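Local coordinates for protein sialyltransferase 0160 (Photobacterium damselae, PDB 4R84) that probably transfers sialic acid from its CMP-activated donor to galactoside acceptors, using a GT-B fold with Rossmann-like domains, at residues Q349-S354 with T439-D444; I416-G419 with D423-N426; I431-L436 with S451-T456; D323-A326 with Q332-L335. One frame throughout, in Å; residues are numbered along the deposited sequence.

Contact 1 (Q349-S354 with T439-D444); sequences QQYSQS and TDMLPD. With CA (calcium ion), chain F.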
loop_
_atom_site.group_PDB
_atom_site.type_symbol
_atom_site.label_atom_id
_atom_site.label_comp_id
_atom_site.label_asym_id
_atom_site.label_seq_id
_atom_site.Cartn_x
_atom_site.Cartn_y
_atom_site.Cartn_z
ATOM N N GLN A 349 11.247 -12.625 -20.389
ATOM C CA GLN A 349 11.668 -13.245 -21.644
ATOM C C GLN A 349 12.174 -12.184 -22.607
ATOM O O GLN A 349 13.178 -12.389 -23.296
ATOM C CB GLN A 349 10.517 -14.047 -22.258
ATOM C CG GLN A 349 10.192 -15.333 -21.463
ATOM C CD GLN A 349 8.913 -16.033 -21.919
ATOM O OE1 GLN A 349 8.252 -15.596 -22.861
ATOM N NE2 GLN A 349 8.554 -17.121 -21.235
ATOM N N GLN A 350 11.489 -11.045 -22.649
ATOM C CA GLN A 350 11.884 -9.958 -23.555
ATOM C C GLN A 350 13.216 -9.316 -23.154
ATOM O O GLN A 350 14.042 -8.978 -24.021
ATOM C CB GLN A 350 10.780 -8.893 -23.623
ATOM C CG GLN A 350 9.520 -9.400 -24.316
ATOM C CD GLN A 350 8.323 -8.490 -24.142
ATOM O OE1 GLN A 350 8.172 -7.820 -23.118
ATOM N NE2 GLN A 350 7.469 -8.444 -25.157
ATOM N N TYR A 351 13.435 -9.170 -21.849
ATOM C CA TYR A 351 14.708 -8.673 -21.321
ATOM C C TYR A 351 15.842 -9.575 -21.823
ATOM O O TYR A 351 16.952 -9.110 -22.076
ATOM C CB TYR A 351 14.691 -8.634 -19.780
ATOM C CG TYR A 351 14.065 -7.409 -19.113
ATOM C CD1 TYR A 351 13.809 -6.242 -19.815
ATOM C CD2 TYR A 351 13.715 -7.446 -17.762
ATOM C CE1 TYR A 351 13.235 -5.133 -19.183
ATOM C CE2 TYR A 351 13.137 -6.352 -17.129
ATOM C CZ TYR A 351 12.899 -5.203 -17.842
ATOM O OH TYR A 351 12.339 -4.127 -17.200
ATOM N N SER A 352 15.570 -10.872 -21.954
ATOM C CA SER A 352 16.609 -11.821 -22.369
ATOM C C SER A 352 16.659 -12.120 -23.870
ATOM O O SER A 352 17.536 -12.863 -24.312
ATOM C CB SER A 352 16.449 -13.138 -21.606
ATOM O OG SER A 352 16.817 -12.978 -20.248
ATOM N N GLN A 353 15.755 -11.536 -24.657
ATOM C CA GLN A 353 15.761 -11.726 -26.118
ATOM C C GLN A 353 17.121 -11.396 -26.747
ATOM O O GLN A 353 17.597 -12.104 -27.634
ATOM C CB GLN A 353 14.688 -10.865 -26.786
ATOM C CG GLN A 353 13.295 -11.466 -26.772
ATOM C CD GLN A 353 12.297 -10.598 -27.514
ATOM O OE1 GLN A 353 12.681 -9.706 -28.271
ATOM N NE2 GLN A 353 11.011 -10.839 -27.281
ATOM N N SER A 354 17.707 -10.289 -26.302
ATOM C CA SER A 354 19.031 -9.838 -26.738
ATOM C C SER A 354 19.959 -9.764 -25.521
ATOM O O SER A 354 19.523 -9.434 -24.430
ATOM C CB SER A 354 18.931 -8.480 -27.434
ATOM O OG SER A 354 20.194 -7.831 -27.518
ATOM N N THR A 439 7.762 -5.587 -8.316
ATOM C CA THR A 439 7.909 -6.983 -8.710
ATOM C C THR A 439 9.344 -7.321 -9.093
ATOM O O THR A 439 9.607 -8.384 -9.679
ATOM C CB THR A 439 6.977 -7.330 -9.891
ATOM O OG1 THR A 439 7.276 -6.466 -11.002
ATOM C CG2 THR A 439 5.509 -7.151 -9.498
ATOM N N ASP A 440 10.255 -6.416 -8.734
ATOM C CA ASP A 440 11.690 -6.566 -8.978
ATOM C C ASP A 440 11.970 -6.717 -10.461
ATOM O O ASP A 440 12.815 -7.515 -10.866
ATOM C CB ASP A 440 12.254 -7.759 -8.198
ATOM C CG ASP A 440 13.760 -7.681 -8.020
ATOM O OD1 ASP A 440 14.330 -6.583 -8.210
ATOM O OD2 ASP A 440 14.375 -8.715 -7.683
ATOM N N MET A 441 11.271 -5.932 -11.277
ATOM C CA MET A 441 11.414 -6.033 -12.730
ATOM C C MET A 441 11.936 -4.737 -13.354
ATOM O O MET A 441 11.719 -4.468 -14.539
ATOM C CB MET A 441 10.085 -6.419 -13.379
ATOM C CG MET A 441 9.713 -7.904 -13.204
ATOM S SD MET A 441 10.938 -8.980 -14.003
ATOM C CE MET A 441 10.612 -8.591 -15.721
ATOM N N LEU A 442 12.631 -3.933 -12.563
ATOM C CA LEU A 442 13.282 -2.758 -13.137
ATOM C C LEU A 442 14.382 -3.194 -14.091
ATOM O O LEU A 442 15.027 -4.227 -13.878
ATOM C CB LEU A 442 13.849 -1.855 -12.047
ATOM C CG LEU A 442 12.780 -1.080 -11.274
ATOM C CD1 LEU A 442 13.411 -0.389 -10.099
ATOM C CD2 LEU A 442 12.066 -0.068 -12.171
ATOM N N PRO A 443 14.611 -2.399 -15.141
ATOM C CA PRO A 443 15.654 -2.729 -16.113
ATOM C C PRO A 443 17.017 -2.276 -15.626
ATOM O O PRO A 443 17.162 -1.917 -14.457
ATOM C CB PRO A 443 15.229 -1.936 -17.341
ATOM C CG PRO A 443 14.689 -0.665 -16.741
ATOM C CD PRO A 443 13.898 -1.161 -15.518
ATOM N N ASP A 444 18.005 -2.296 -16.514
ATOM C CA ASP A 444 19.331 -1.826 -16.160
ATOM C C ASP A 444 19.383 -0.308 -16.061
ATOM O O ASP A 444 20.086 0.244 -15.216
ATOM C CB ASP A 444 20.353 -2.346 -17.163
ATOM C CG ASP A 444 20.460 -3.848 -17.132
ATOM O OD1 ASP A 444 21.092 -4.353 -16.190
ATOM O OD2 ASP A 444 19.907 -4.525 -18.027
HETATM CA CA CA F . 18.514 -7.574 -23.219
HETATM O O HOH W 1 16.417 -7.855 -24.734
HETATM O O HOH W 2 19.476 -8.420 -21.273
#
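In the Rossmann-like half of this GT-B enzyme, Y351, near the C-terminal end of helix 344-353, reaches the loop 439-444 that leads into strand 445-447. The reach ends in a hydrogen bond: the phenol OH donates to the backbone O of M441 at 2.8 Å. The donor meets that carbonyl at a C=O...O angle of 156° and stands 23° out of its plane, while the oxygen itself lies at the edge of the tyrosine ring, near the ring plane. Apolar contacts flank the bond. The thioether of M441, folded back by bends at chi2 and chi3, brings its methyl CE to 3.7 Å from CE2 of Y351. P443 approaches obliquely, its CB 4.0 Å from CZ of the same ring. F403 meets the tyrosine edge-to-face, so several neighbours restrict the ring. The backbone of this residue has a separate task, since calcium is bound at the helix end by the carbonyl oxygens of Y351, S354 and L356, the side chains of N358 and D401, and two waters. One of these waters also donates to Q350 O at 2.7 Å and accepts from the backbone N of S354.

Contact 2 (I416-G419 with D423-N426); sequences IILG and DMIN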
loop_
_atom_site.group_PDB
_atom_site.type_symbol
_atom_site.label_atom_id
_atom_site.label_comp_id
_atom_site.label_asym_id
_atom_site.label_seq_id
_atom_site.Cartn_x
_atom_site.Cartn_y
_atom_site.Cartn_z
ATOM N N ILE A 416 3.055 6.556 -32.226
ATOM C CA ILE A 416 4.057 7.281 -33.018
ATOM C C ILE A 416 5.458 6.984 -32.514
ATOM O O ILE A 416 6.355 6.662 -33.304
ATOM C CB ILE A 416 3.806 8.803 -32.982
ATOM C CG1 ILE A 416 2.515 9.144 -33.731
ATOM C CG2 ILE A 416 4.985 9.570 -33.599
ATOM C CD1 ILE A 416 2.049 10.564 -33.528
ATOM N N ILE A 417 5.642 7.079 -31.199
ATOM C CA ILE A 417 6.951 6.817 -30.605
ATOM C C ILE A 417 7.396 5.373 -30.827
ATOM O O ILE A 417 8.533 5.126 -31.264
ATOM C CB ILE A 417 6.950 7.122 -29.086
ATOM C CG1 ILE A 417 6.706 8.610 -28.842
ATOM C CG2 ILE A 417 8.257 6.670 -28.419
ATOM C CD1 ILE A 417 6.397 8.961 -27.387
ATOM N N LEU A 418 6.514 4.421 -30.540
ATOM C CA LEU A 418 6.878 3.020 -30.705
ATOM C C LEU A 418 7.235 2.728 -32.164
ATOM O O LEU A 418 8.198 2.013 -32.454
ATOM C CB LEU A 418 5.744 2.101 -30.227
ATOM C CG LEU A 418 6.065 0.609 -30.111
ATOM C CD1 LEU A 418 7.194 0.404 -29.101
ATOM C CD2 LEU A 418 4.815 -0.180 -29.716
ATOM N N GLY A 419 6.452 3.291 -33.076
ATOM C CA GLY A 419 6.642 3.048 -34.492
ATOM C C GLY A 419 7.917 3.668 -35.037
ATOM O O GLY A 419 8.335 3.355 -36.153
ATOM N N ASP A 423 12.888 -1.876 -33.461
ATOM C CA ASP A 423 13.268 -2.972 -32.575
ATOM C C ASP A 423 12.983 -2.670 -31.106
ATOM O O ASP A 423 13.422 -3.404 -30.220
ATOM C CB ASP A 423 14.754 -3.273 -32.733
ATOM C CG ASP A 423 15.084 -3.933 -34.062
ATOM O OD1 ASP A 423 14.218 -4.628 -34.642
ATOM O OD2 ASP A 423 16.223 -3.733 -34.533
ATOM N N MET A 424 12.197 -1.632 -30.851
ATOM C CA MET A 424 11.861 -1.256 -29.486
ATOM C C MET A 424 10.688 -2.110 -29.019
ATOM O O MET A 424 9.728 -2.317 -29.753
ATOM C CB MET A 424 11.547 0.238 -29.377
ATOM C CG MET A 424 11.381 0.740 -27.924
ATOM S SD MET A 424 11.341 2.550 -27.800
ATOM C CE MET A 424 9.893 2.947 -28.746
ATOM N N ILE A 425 10.811 -2.671 -27.821
ATOM C CA ILE A 425 9.763 -3.533 -27.282
ATOM C C ILE A 425 8.822 -2.743 -26.376
ATOM O O ILE A 425 9.274 -1.996 -25.511
ATOM C CB ILE A 425 10.367 -4.726 -26.523
ATOM C CG1 ILE A 425 11.070 -5.642 -27.523
ATOM C CG2 ILE A 425 9.250 -5.498 -25.785
ATOM C CD1 ILE A 425 12.011 -6.678 -26.916
ATOM N N ASN A 426 7.513 -2.915 -26.579
ATOM C CA ASN A 426 6.503 -2.192 -25.805
ATOM C C ASN A 426 6.174 -2.848 -24.463
ATOM O O ASN A 426 6.015 -4.060 -24.388
ATOM C CB ASN A 426 5.217 -2.067 -26.629
ATOM C CG ASN A 426 4.224 -1.094 -26.026
ATOM O OD1 ASN A 426 4.486 0.102 -25.958
ATOM N ND2 ASN A 426 3.056 -1.598 -25.620
#
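M424 and L418 meet through the methyl end of the methionine. With CG anti to the backbone N (chi1 -172°) and chi2 likewise extended, the M424 chain runs straight out from its loop toward the helix and turns only at its last torsion, chi3 62°. That final bend lays CE against the helix backbone, 3.6 Å from CA of L418 and equally near the carbonyl oxygen of I417. The CG2 branch of I417 touches the same methyl more loosely. This is the return half of a beta-alpha-beta unit, in which strand 401-405 leads through helix 412-419 to strand 425-427, and the residues described pack the helix's last turn against the entrance to the second strand. L418 divides its two methyls between two partners: CD1 lies 3.7 Å from CE of M424, whereas CD2 rests 3.6 Å from CB of N426. Its side chain crosses that of N426 at about a right angle, and CD2 of L418 also lies 3.8 Å from OD1 of N426. F404 of strand 401-405 touches I417, M424 and N426, while I417 packs also on Q380 and I384 of helix 373-388.

Contact 3 (I431-L436 with S451-T456); sequences ISFEVL and SSLYFT. With CSF (cytidine-5'-monophosphate-3-fluoro-N-acetyl-neuraminic acid), chain E.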
loop_
_atom_site.group_PDB
_atom_site.type_symbol
_atom_site.label_atom_id
_atom_site.label_comp_id
_atom_site.label_asym_id
_atom_site.label_seq_id
_atom_site.Cartn_x
_atom_site.Cartn_y
_atom_site.Cartn_z
ATOM N N ILE A 431 -0.220 -0.469 -17.582
ATOM C CA ILE A 431 0.439 -0.897 -16.345
ATOM C C ILE A 431 1.060 0.304 -15.639
ATOM O O ILE A 431 1.761 1.090 -16.259
ATOM C CB ILE A 431 1.530 -1.934 -16.639
ATOM C CG1 ILE A 431 0.920 -3.089 -17.444
ATOM C CG2 ILE A 431 2.181 -2.425 -15.326
ATOM C CD1 ILE A 431 1.923 -4.036 -18.023
ATOM N N SER A 432 0.810 0.456 -14.346
ATOM C CA SER A 432 1.487 1.501 -13.583
ATOM C C SER A 432 2.968 1.180 -13.518
ATOM O O SER A 432 3.338 0.059 -13.196
ATOM C CB SER A 432 0.906 1.630 -12.172
ATOM O OG SER A 432 -0.425 2.127 -12.218
ATOM N N PHE A 433 3.820 2.156 -13.819
ATOM C CA PHE A 433 5.259 1.894 -13.810
ATOM C C PHE A 433 5.717 1.322 -12.462
ATOM O O PHE A 433 6.631 0.496 -12.397
ATOM C CB PHE A 433 6.048 3.170 -14.116
ATOM C CG PHE A 433 7.532 2.929 -14.288
ATOM C CD1 PHE A 433 8.366 2.824 -13.180
ATOM C CD2 PHE A 433 8.086 2.804 -15.549
ATOM C CE1 PHE A 433 9.722 2.587 -13.324
ATOM C CE2 PHE A 433 9.450 2.577 -15.702
ATOM C CZ PHE A 433 10.263 2.466 -14.590
ATOM N N GLU A 434 5.083 1.783 -11.389
ATOM C CA GLU A 434 5.451 1.361 -10.032
ATOM C C GLU A 434 5.329 -0.161 -9.826
ATOM O O GLU A 434 5.958 -0.726 -8.918
ATOM C CB GLU A 434 4.601 2.121 -9.009
ATOM C CG GLU A 434 4.871 3.648 -8.941
ATOM C CD GLU A 434 4.115 4.473 -9.990
ATOM O OE1 GLU A 434 3.395 3.892 -10.824
ATOM O OE2 GLU A 434 4.219 5.725 -9.970
ATOM N N VAL A 435 4.536 -0.822 -10.670
ATOM C CA VAL A 435 4.454 -2.285 -10.652
ATOM C C VAL A 435 5.838 -2.914 -10.900
ATOM O O VAL A 435 6.192 -3.913 -10.278
ATOM C CB VAL A 435 3.437 -2.821 -11.698
ATOM C CG1 VAL A 435 3.607 -4.321 -11.929
ATOM C CG2 VAL A 435 2.001 -2.517 -11.262
ATOM N N LEU A 436 6.640 -2.315 -11.781
ATOM C CA LEU A 436 7.971 -2.865 -12.061
ATOM C C LEU A 436 8.896 -2.885 -10.836
ATOM O O LEU A 436 9.574 -3.876 -10.573
ATOM C CB LEU A 436 8.644 -2.086 -13.205
ATOM C CG LEU A 436 7.914 -2.095 -14.550
ATOM C CD1 LEU A 436 8.714 -1.338 -15.619
ATOM C CD2 LEU A 436 7.620 -3.516 -15.008
ATOM N N SER A 451 8.419 12.157 -14.046
ATOM C CA SER A 451 7.186 11.599 -13.519
ATOM C C SER A 451 7.465 11.161 -12.090
ATOM O O SER A 451 8.621 10.938 -11.713
ATOM C CB SER A 451 6.702 10.422 -14.356
ATOM O OG SER A 451 5.727 9.678 -13.641
ATOM N N SER A 452 6.396 11.054 -11.301
ATOM C CA SER A 452 6.464 10.569 -9.934
ATOM C C SER A 452 7.117 9.185 -9.865
ATOM O O SER A 452 7.666 8.793 -8.837
ATOM C CB SER A 452 5.046 10.549 -9.327
ATOM O OG SER A 452 5.090 10.106 -7.998
ATOM N N LEU A 453 7.041 8.438 -10.961
ATOM C CA LEU A 453 7.570 7.087 -10.990
ATOM C C LEU A 453 9.075 7.046 -10.676
ATOM O O LEU A 453 9.584 6.015 -10.245
ATOM C CB LEU A 453 7.286 6.429 -12.350
ATOM C CG LEU A 453 8.015 6.952 -13.598
ATOM C CD1 LEU A 453 9.375 6.268 -13.794
ATOM C CD2 LEU A 453 7.105 6.751 -14.830
ATOM N N TYR A 454 9.786 8.157 -10.893
ATOM C CA TYR A 454 11.235 8.170 -10.656
ATOM C C TYR A 454 11.588 8.167 -9.170
ATOM O O TYR A 454 12.743 7.944 -8.808
ATOM C CB TYR A 454 11.892 9.376 -11.362
ATOM C CG TYR A 454 12.108 9.083 -12.821
ATOM C CD1 TYR A 454 13.221 8.370 -13.246
ATOM C CD2 TYR A 454 11.154 9.441 -13.760
ATOM C CE1 TYR A 454 13.397 8.053 -14.580
ATOM C CE2 TYR A 454 11.317 9.134 -15.082
ATOM C CZ TYR A 454 12.432 8.441 -15.490
ATOM O OH TYR A 454 12.564 8.146 -16.822
ATOM N N PHE A 455 10.593 8.368 -8.308
ATOM C CA PHE A 455 10.857 8.376 -6.878
ATOM C C PHE A 455 11.000 6.979 -6.283
ATOM O O PHE A 455 11.406 6.830 -5.135
ATOM C CB PHE A 455 9.754 9.141 -6.155
ATOM C CG PHE A 455 10.079 10.578 -5.964
ATOM C CD1 PHE A 455 10.256 11.407 -7.065
ATOM C CD2 PHE A 455 10.255 11.102 -4.703
ATOM C CE1 PHE A 455 10.567 12.734 -6.902
ATOM C CE2 PHE A 455 10.572 12.437 -4.537
ATOM C CZ PHE A 455 10.732 13.251 -5.634
ATOM N N THR A 456 10.697 5.948 -7.056
ATOM C CA THR A 456 10.900 4.606 -6.535
ATOM C C THR A 456 11.815 3.799 -7.444
ATOM O O THR A 456 11.679 2.588 -7.582
ATOM C CB THR A 456 9.566 3.873 -6.317
ATOM O OG1 THR A 456 8.755 3.970 -7.495
ATOM C CG2 THR A 456 8.820 4.490 -5.145
HETATM C C5A CSF E . 1.538 16.017 -13.111
HETATM C C4A CSF E . 0.596 15.073 -12.374
HETATM C C2A CSF E . 0.847 13.431 -14.284
HETATM O O6A CSF E . 1.761 14.379 -14.866
HETATM C C6A CSF E . 2.497 15.174 -13.943
HETATM C C3A CSF E . -0.143 14.159 -13.358
HETATM O O4A CSF E . -0.339 15.853 -11.618
HETATM N N5A CSF E . 2.285 16.801 -12.154
HETATM C C7A CSF E . 3.406 16.079 -14.750
HETATM C C8A CSF E . 4.376 15.249 -15.573
HETATM C C9A CSF E . 5.423 16.147 -16.220
HETATM O O9A CSF E . 6.322 15.307 -16.943
HETATM O O8A CSF E . 5.039 14.344 -14.690
HETATM O O7A CSF E . 2.617 16.867 -15.643
HETATM C C1A CSF E . 0.087 12.743 -15.399
HETATM O OBA CSF E . -0.681 11.805 -15.108
HETATM O OAA CSF E . 0.232 13.134 -16.582
HETATM O O1A CSF E . 1.494 12.427 -13.499
HETATM O O2A CSF E . 3.606 11.486 -12.574
HETATM N N1 CSF E . 3.001 6.490 -15.715
HETATM C C2 CSF E . 3.483 5.299 -16.279
HETATM N N3 CSF E . 4.344 5.348 -17.321
HETATM C C4 CSF E . 4.737 6.547 -17.801
HETATM C C5 CSF E . 4.254 7.737 -17.256
HETATM C C6 CSF E . 3.359 7.685 -16.193
HETATM C "C3'" CSF E . 2.703 7.489 -12.661
HETATM C "C2'" CSF E . 2.692 6.117 -13.284
HETATM C "C1'" CSF E . 2.028 6.380 -14.616
HETATM O "O4'" CSF E . 1.287 7.596 -14.489
HETATM C "C4'" CSF E . 1.385 8.053 -13.141
HETATM P PA CSF E . 2.811 11.554 -13.854
HETATM O "O5'" CSF E . 2.294 10.065 -14.037
HETATM C "C5'" CSF E . 1.335 9.565 -13.116
HETATM O "O3'" CSF E . 2.827 7.421 -11.246
HETATM O "O2'" CSF E . 1.822 5.244 -12.551
HETATM N N4 CSF E . 5.600 6.599 -18.845
HETATM O O2 CSF E . 3.101 4.196 -15.805
HETATM O O3A CSF E . 3.460 11.967 -15.148
HETATM C C10 CSF E . 2.361 18.134 -12.201
HETATM O O10 CSF E . 1.728 18.802 -13.007
HETATM C C11 CSF E . 3.298 18.762 -11.207
HETATM F F3A CSF E . -1.003 14.896 -14.139
HETATM O O HOH W 3 4.696 7.190 -7.722
#
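L453 lays its CD1 methyl over one face of the F433 ring, 3.7 Å from the centroid and only 12° off the ring normal, a CH-pi contact. CD1 of L436 covers the other face toward its rim. Held with CG between its backbone N and carbonyl carbon (chi1 69°), the leucine also places CD2 3.8 Å from C4 of the cytosine in the bound CMP-3-fluoro-sialic acid. The contact thus forms part of the pocket for this analogue of the sugar donor. E434, bent at chi2, grips the ribose with both carboxylate oxygens: O3' donates to OE2 at 2.5 Å and O2' to OE1 at 2.7 Å. A water donating to E434 OE2 and accepting from S452 OG bridges the two segments. The backbone N of F433 reads the base carbonyl O2, at a bent angle of 137°. On the phosphate, O2A accepts both from S451 OG, at 3.0 Å, and from the backbone N of S452 along a nearly straight path. S451 OG is itself steadied by accepting from L453 N, an ST turn. F433 and L453 both touch T362 of strand 358-362, so the start of helix 434-438 and the 3-10 turn 452-455 meet beside that strand, with Y454 and F455 packing on helix 483-490.

Contact 4 (D323-A326 with Q332-L335); sequences DEFA and QQTL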
loop_
_atom_site.group_PDB
_atom_site.type_symbol
_atom_site.label_atom_id
_atom_site.label_comp_id
_atom_site.label_asym_id
_atom_site.label_seq_id
_atom_site.Cartn_x
_atom_site.Cartn_y
_atom_site.Cartn_z
ATOM N N ASP A 323 10.065 -5.171 -1.278
ATOM C CA ASP A 323 10.382 -6.569 -1.530
ATOM C C ASP A 323 9.326 -7.558 -1.051
ATOM O O ASP A 323 9.593 -8.754 -0.952
ATOM C CB ASP A 323 11.725 -6.908 -0.881
ATOM C CG ASP A 323 11.708 -6.704 0.618
ATOM O OD1 ASP A 323 10.771 -6.041 1.118
ATOM O OD2 ASP A 323 12.630 -7.203 1.297
ATOM N N GLU A 324 8.120 -7.087 -0.778
ATOM C CA GLU A 324 7.122 -7.994 -0.218
ATOM C C GLU A 324 6.553 -8.968 -1.257
ATOM O O GLU A 324 6.154 -10.087 -0.921
ATOM C CB GLU A 324 6.001 -7.190 0.439
ATOM C CG GLU A 324 6.416 -6.595 1.772
ATOM C CD GLU A 324 5.263 -5.957 2.523
ATOM O OE1 GLU A 324 4.206 -5.708 1.907
ATOM O OE2 GLU A 324 5.415 -5.713 3.737
ATOM N N PHE A 325 6.501 -8.533 -2.514
ATOM C CA PHE A 325 6.010 -9.382 -3.597
ATOM C C PHE A 325 6.780 -10.694 -3.679
ATOM O O PHE A 325 6.194 -11.768 -3.818
ATOM C CB PHE A 325 6.101 -8.630 -4.933
ATOM C CG PHE A 325 5.740 -9.460 -6.134
ATOM C CD1 PHE A 325 4.422 -9.622 -6.516
ATOM C CD2 PHE A 325 6.730 -10.040 -6.911
ATOM C CE1 PHE A 325 4.100 -10.365 -7.644
ATOM C CE2 PHE A 325 6.412 -10.787 -8.046
ATOM C CZ PHE A 325 5.105 -10.950 -8.408
ATOM N N ALA A 326 8.102 -10.589 -3.596
ATOM C CA ALA A 326 8.983 -11.738 -3.741
ATOM C C ALA A 326 8.823 -12.728 -2.594
ATOM O O ALA A 326 9.153 -13.904 -2.747
ATOM C CB ALA A 326 10.431 -11.279 -3.842
ATOM N N GLN A 332 0.266 -16.680 -4.983
ATOM C CA GLN A 332 -0.053 -15.326 -4.558
ATOM C C GLN A 332 0.535 -14.278 -5.518
ATOM O O GLN A 332 -0.116 -13.268 -5.824
ATOM C CB GLN A 332 0.464 -15.081 -3.147
ATOM C CG GLN A 332 -0.341 -15.795 -2.075
ATOM C CD GLN A 332 0.269 -15.610 -0.712
ATOM O OE1 GLN A 332 1.489 -15.565 -0.571
ATOM N NE2 GLN A 332 -0.573 -15.460 0.298
ATOM N N GLN A 333 1.755 -14.531 -5.984
ATOM C CA GLN A 333 2.407 -13.640 -6.952
ATOM C C GLN A 333 1.598 -13.609 -8.249
ATOM O O GLN A 333 1.373 -12.539 -8.833
ATOM C CB GLN A 333 3.853 -14.075 -7.230
ATOM C CG GLN A 333 4.800 -13.879 -6.060
ATOM C CD GLN A 333 6.247 -14.211 -6.417
ATOM O OE1 GLN A 333 6.607 -14.289 -7.590
ATOM N NE2 GLN A 333 7.071 -14.435 -5.400
ATOM N N THR A 334 1.148 -14.785 -8.688
ATOM C CA THR A 334 0.343 -14.890 -9.898
ATOM C C THR A 334 -0.948 -14.086 -9.790
ATOM O O THR A 334 -1.382 -13.460 -10.760
ATOM C CB THR A 334 -0.005 -16.360 -10.205
ATOM O OG1 THR A 334 1.205 -17.083 -10.471
ATOM C CG2 THR A 334 -0.912 -16.461 -11.419
ATOM N N LEU A 335 -1.564 -14.115 -8.611
ATOM C CA LEU A 335 -2.788 -13.351 -8.366
ATOM C C LEU A 335 -2.544 -11.836 -8.435
ATOM O O LEU A 335 -3.326 -11.102 -9.046
ATOM C CB LEU A 335 -3.395 -13.728 -7.012
ATOM C CG LEU A 335 -4.662 -12.976 -6.585
ATOM C CD1 LEU A 335 -5.735 -12.976 -7.666
ATOM C CD2 LEU A 335 -5.201 -13.560 -5.290
HETATM O O HOH W 4 9.797 -15.328 -5.299
#
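The F325 ring and the Q333 amide pack with their planes 36° apart, neither stacked flat nor fully perpendicular. Over one face of the ring lies CG of Q333, 3.9 Å from the centroid and 17° off the normal, offset toward the rim in a CH-pi contact. CB of the same glutamine touches CZ of F325 at 3.6 Å, so the aliphatic stem of Q333 passes over the far end of the ring. Further out, OE1 of Q333 comes to 3.5 Å from CE2 of F325. F325 brings its ring there with CG anti to the backbone N (chi1 175°), whereas Q333 runs extended beyond CG, carrying its amide past the phenylalanine toward the end of the neighbouring short helix. At that end NE2 of Q333 lies 3.2 Å from O of F325 and 3.4 Å from O of A326. A water also bridges the two sides: it accepts from NE2 of Q333 at 2.9 Å and donates to O of A326 at 3.0 Å. The amide nitrogen also has a hydrogen bond to the carbonyl oxygen of L328, in the link between the helices, which should help fix the rotation of the amide. The contact packs a short, weakly bonded helix against the next helix in the chain, with only a brief link between them; it is local in sequence and partly buried. F325 additionally meets the ring of F336 on helix 330-340 and touches T439 beyond helix 434-438, while E324 and Q332, from the two segments, both rest on helix 129-144.

Overall arrangement
Contact 3 is the buried one, and the one that lines the pocket of the bound fluorinated donor analogue; contacts 1, 2 and 4 are only partly buried. Contacts 1 and 3 share the chain around helix 434-438: their segments alternate in sequence, M441 N probably bonds to L436 O, and L442 packs on F433. Contact 2 is nested within the loop closed by contact 1, and I425 touches Q350 and Q353 of the calcium-binding helix. Contact 4 meets contact 1 through F325 and T439 but lies about 17 Å from contact 2 at the nearest atoms. Chemistry follows place: contact 2 is purely packing, contact 1 adds a phenol-carbonyl hydrogen bond beside a calcium site, contact 4 a water bridge, and contact 3 a polar ligand network.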